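Local coordinates for single-stranded DNA-binding protein (Thermus thermophilus, PDB 2CWA) that binds single-stranded DNA and probably brings partner proteins to it during replication, recombination and repair, at residues S51-V56 / D117-P122; L143-T146 / T150-A153. All coordinates share one frame; numbering follows the deposited sequence.

Interaction 1: residues S51-V56 / D117-P122; sequences SWYHRV and DSRGQP
Y53 is the residue of strand 49-59 that reaches the loop 117-122, and the contact is polar. Its hydroxyl donates a hydrogen bond to D117 OD2, modelled very short at 2.4 Å from Y53 OH to D117 OD2, so its length should be read with caution. Ring and carboxylate planes lie 33° apart. With CG anti to its own carbonyl carbon (chi1 -70°), the ring extends from the strand to the loop.

Charge adds a second layer. R119 bends at chi3 and brings NH2 over one face of the Y53 ring, 3.9 Å from Y53 CZ and offset toward the rim; as a cation-pi pair it is long and weak at most. The same R119 NH2 lies 3.4 Å from D117 OD2, a salt bridge of charges alone, since the oxygen sits well out of the guanidinium plane.

D117 opens a type I beta turn that runs to G120, in the loop between strand 114-116 and strand 122-125, the latter pairing with strand 28-39 of the first OB fold. Hydrogen bonds within the loop fix its carboxylate: D117 OD1 accepts Q121 N at 2.7 Å, from above the carboxylate plane, and R119 N more weakly. G120, at positive phi, closes the turn, and D117 N donates to Q121 O.

Q121 OE1 comes within 3.9 Å of Y53 CE1, obliquely to the ring, and receives a weak hydrogen bond from R119 NH2. Back on the strand, Y53 O accepts N202 ND2, while the Y53 side chain also touches A35 and R123.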
# COMPACT_ATOMS: atom_id res chain seq x y z
N SER A 51 0.90 -12.02 2.88
CA SER A 51 2.04 -11.77 2.01
C SER A 51 1.63 -10.68 1.03
O SER A 51 0.44 -10.47 0.79
CB SER A 51 2.42 -13.04 1.25
OG SER A 51 1.34 -13.47 0.43
N TRP A 52 2.61 -9.97 0.49
CA TRP A 52 2.32 -8.90 -0.45
C TRP A 52 3.46 -8.58 -1.41
O TRP A 52 4.63 -8.81 -1.11
CB TRP A 52 1.92 -7.63 0.31
CG TRP A 52 2.86 -7.26 1.43
CD1 TRP A 52 2.70 -7.53 2.76
CD2 TRP A 52 4.10 -6.55 1.32
NE1 TRP A 52 3.75 -7.03 3.48
CE2 TRP A 52 4.63 -6.43 2.62
CE3 TRP A 52 4.82 -6.01 0.24
CZ2 TRP A 52 5.85 -5.78 2.88
CZ3 TRP A 52 6.03 -5.37 0.50
CH2 TRP A 52 6.53 -5.26 1.81
N TYR A 53 3.07 -8.06 -2.57
CA TYR A 53 3.98 -7.64 -3.62
C TYR A 53 3.47 -6.25 -3.97
O TYR A 53 2.37 -6.11 -4.49
CB TYR A 53 3.85 -8.55 -4.84
CG TYR A 53 4.38 -9.94 -4.61
CD1 TYR A 53 5.71 -10.25 -4.88
CD2 TYR A 53 3.56 -10.95 -4.11
CE1 TYR A 53 6.21 -11.53 -4.65
CE2 TYR A 53 4.05 -12.23 -3.88
CZ TYR A 53 5.38 -12.51 -4.15
OH TYR A 53 5.87 -13.78 -3.92
N HIS A 54 4.25 -5.23 -3.65
CA HIS A 54 3.81 -3.87 -3.93
C HIS A 54 4.72 -3.16 -4.91
O HIS A 54 5.93 -3.14 -4.73
CB HIS A 54 3.71 -3.07 -2.63
CG HIS A 54 2.50 -3.39 -1.81
ND1 HIS A 54 1.22 -3.27 -2.29
CD2 HIS A 54 2.38 -3.82 -0.53
CE1 HIS A 54 0.36 -3.61 -1.34
NE2 HIS A 54 1.04 -3.95 -0.26
N ARG A 55 4.12 -2.59 -5.95
CA ARG A 55 4.89 -1.85 -6.93
C ARG A 55 5.05 -0.43 -6.40
O ARG A 55 4.08 0.21 -6.01
CB ARG A 55 4.17 -1.83 -8.28
CG ARG A 55 4.10 -3.20 -8.95
CD ARG A 55 3.66 -3.09 -10.41
NE ARG A 55 2.24 -2.78 -10.56
CZ ARG A 55 1.25 -3.64 -10.29
NH1 ARG A 55 1.52 -4.87 -9.87
NH2 ARG A 55 -0.01 -3.27 -10.47
N VAL A 56 6.29 0.05 -6.36
CA VAL A 56 6.57 1.39 -5.87
C VAL A 56 7.32 2.16 -6.95
O VAL A 56 8.14 1.59 -7.66
CB VAL A 56 7.43 1.34 -4.60
CG1 VAL A 56 7.68 2.73 -4.10
CG2 VAL A 56 6.74 0.52 -3.52
N ASP A 117 8.82 -17.44 -3.41
CA ASP A 117 7.55 -17.82 -4.01
C ASP A 117 7.74 -18.82 -5.15
O ASP A 117 8.87 -19.15 -5.53
CB ASP A 117 6.79 -16.59 -4.52
CG ASP A 117 7.56 -15.80 -5.57
OD1 ASP A 117 8.36 -16.40 -6.31
OD2 ASP A 117 7.36 -14.57 -5.65
N SER A 118 6.62 -19.29 -5.69
CA SER A 118 6.62 -20.27 -6.77
C SER A 118 7.40 -19.83 -8.00
O SER A 118 7.80 -20.67 -8.82
CB SER A 118 5.18 -20.58 -7.18
OG SER A 118 4.54 -19.42 -7.69
N ARG A 119 7.63 -18.52 -8.13
CA ARG A 119 8.36 -17.99 -9.28
C ARG A 119 9.83 -17.73 -8.97
O ARG A 119 10.55 -17.14 -9.78
CB ARG A 119 7.71 -16.69 -9.76
CG ARG A 119 6.28 -16.85 -10.26
CD ARG A 119 5.74 -15.55 -10.82
NE ARG A 119 5.66 -14.49 -9.82
CZ ARG A 119 4.92 -14.56 -8.71
NH1 ARG A 119 4.19 -15.64 -8.47
NH2 ARG A 119 4.92 -13.55 -7.85
N GLY A 120 10.28 -18.18 -7.81
CA GLY A 120 11.67 -17.98 -7.44
C GLY A 120 11.97 -16.57 -6.95
O GLY A 120 13.14 -16.20 -6.84
N GLN A 121 10.94 -15.79 -6.66
CA GLN A 121 11.12 -14.43 -6.19
C GLN A 121 11.16 -14.37 -4.66
O GLN A 121 10.35 -15.01 -3.99
CB GLN A 121 10.00 -13.53 -6.70
CG GLN A 121 9.83 -13.53 -8.20
CD GLN A 121 8.66 -12.67 -8.64
OE1 GLN A 121 7.55 -12.79 -8.11
NE2 GLN A 121 8.90 -11.81 -9.61
N PRO A 122 12.08 -13.58 -4.10
CA PRO A 122 12.19 -13.45 -2.64
C PRO A 122 11.16 -12.53 -2.00
O PRO A 122 10.73 -11.54 -2.59
CB PRO A 122 13.62 -12.94 -2.46
CG PRO A 122 13.81 -12.06 -3.65
CD PRO A 122 13.21 -12.91 -4.77

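Interaction 2: residues L143-T146 / T150-A153; sequences LRYT and TAVA. With NO3 (nitrate ion), chain B.
L143 reaches across to the partner strand in the closely packed part of this antiparallel pair: CG is anti to the backbone N (chi1 -168°), which carries CD1 to 3.8 Å from A153 CB and against V152 O. A151, V152 and A153 are all buried. Helix 179-185 packs on the face of L143, A151 and A153, where A182 touches L143 and A153, and E183 touches A151. On the opposite face V152 is held against Q176 and W178, its CG2 4.0 Å from T146 CG2.

The two strands are the ends of 128-145 and 151-161, a beta hairpin of the second OB-fold domain. L143-A153 and Y145-A151 are non-hydrogen-bonded pairs, and R144-V152 between them is hydrogen-bonded through R144 N to V152 O at 3.0 Å and V152 N to R144 O at 2.9 Å. At the turn T146 N bonds to T150 O. The T150 N in return donates to the T146 hydroxyl, 3.0 Å from N to OG1 with an N-H...O angle of 150°; chi1 of 70° turns OG1 toward T150 N.

The solvent side is looser, with Y145 and R144 exposed on opposite faces. Y145 still touches A151, CE1 to CB 3.4 Å, and its OH makes a weak hydrogen bond to E183. The R144 chain, bent at chi3, has little grip on the partner strand beyond CG near V152 CB. Instead R144 NH1 donates to nitrate O1, which sits at the guanidinium edge near its plane; the ion is probably from the crystallisation liquor. The same O1 comes 3.6 Å from V152 CG1.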
# COMPACT_ATOMS: atom_id res chain seq x y z
N LEU A 143 -21.27 -2.71 5.44
CA LEU A 143 -20.92 -3.86 6.27
C LEU A 143 -21.57 -5.16 5.79
O LEU A 143 -22.72 -5.18 5.37
CB LEU A 143 -21.36 -3.57 7.72
CG LEU A 143 -20.90 -4.46 8.88
CD1 LEU A 143 -19.42 -4.27 9.12
CD2 LEU A 143 -21.69 -4.09 10.14
N ARG A 144 -20.81 -6.25 5.85
CA ARG A 144 -21.31 -7.57 5.48
C ARG A 144 -20.74 -8.56 6.47
O ARG A 144 -19.80 -8.25 7.20
CB ARG A 144 -20.88 -7.95 4.06
CG ARG A 144 -19.40 -8.27 3.90
CD ARG A 144 -19.10 -8.69 2.47
NE ARG A 144 -19.78 -9.93 2.11
CZ ARG A 144 -19.28 -11.15 2.30
NH1 ARG A 144 -18.08 -11.31 2.83
NH2 ARG A 144 -19.98 -12.21 1.95
N TYR A 145 -21.31 -9.76 6.50
CA TYR A 145 -20.85 -10.80 7.41
C TYR A 145 -20.51 -12.07 6.65
O TYR A 145 -21.24 -12.47 5.74
CB TYR A 145 -21.94 -11.08 8.46
CG TYR A 145 -22.06 -9.99 9.50
CD1 TYR A 145 -21.29 -10.03 10.66
CD2 TYR A 145 -22.91 -8.90 9.30
CE1 TYR A 145 -21.36 -9.01 11.61
CE2 TYR A 145 -22.98 -7.87 10.24
CZ TYR A 145 -22.20 -7.93 11.39
OH TYR A 145 -22.26 -6.91 12.32
N THR A 146 -19.39 -12.69 7.01
CA THR A 146 -18.97 -13.92 6.38
C THR A 146 -19.89 -15.04 6.87
O THR A 146 -20.64 -14.85 7.83
CB THR A 146 -17.53 -14.29 6.78
OG1 THR A 146 -17.50 -14.68 8.16
CG2 THR A 146 -16.59 -13.10 6.57
N THR A 150 -18.35 -13.36 10.75
CA THR A 150 -17.34 -12.32 10.94
C THR A 150 -17.76 -11.02 10.24
O THR A 150 -18.16 -11.03 9.08
CB THR A 150 -15.99 -12.75 10.37
OG1 THR A 150 -15.59 -13.99 10.97
CG2 THR A 150 -14.93 -11.69 10.67
N ALA A 151 -17.67 -9.90 10.96
CA ALA A 151 -18.03 -8.61 10.39
C ALA A 151 -16.91 -8.08 9.49
O ALA A 151 -15.72 -8.25 9.78
CB ALA A 151 -18.32 -7.60 11.50
N VAL A 152 -17.30 -7.43 8.40
CA VAL A 152 -16.33 -6.86 7.47
C VAL A 152 -16.90 -5.55 6.98
O VAL A 152 -18.00 -5.51 6.44
CB VAL A 152 -16.07 -7.77 6.24
CG1 VAL A 152 -14.83 -7.29 5.51
CG2 VAL A 152 -15.91 -9.20 6.67
N ALA A 153 -16.15 -4.47 7.19
CA ALA A 153 -16.59 -3.15 6.78
C ALA A 153 -15.74 -2.62 5.64
O ALA A 153 -14.53 -2.85 5.60
CB ALA A 153 -16.49 -2.18 7.98
N NO3 B . -14.73 -10.10 2.77
O1 NO3 B . -15.76 -9.43 2.80
O2 NO3 B . -14.78 -11.31 2.98
O3 NO3 B . -13.66 -9.57 2.54

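Interaction 1 joins strand 49-59 of the first OB fold to the 117-122 loop; interaction 2 lies within a hairpin of the second. Their centres are 28 Å apart and nearest atoms about 16 Å apart, so they do not touch. Interaction 1 is a surface contact in which one strand residue meets a loop; side-chain polarity and charge do the work. Interaction 2 is partly buried and joins two neighbouring strands, so main-chain hydrogen bonds set its register, and L143, A151 and A153 pack toward helix 179-185. A tyrosine serves in both, but differently: in 51-56 it meets a carboxylate across the contact, in 143-146 its ring carbon touches an alanine methyl.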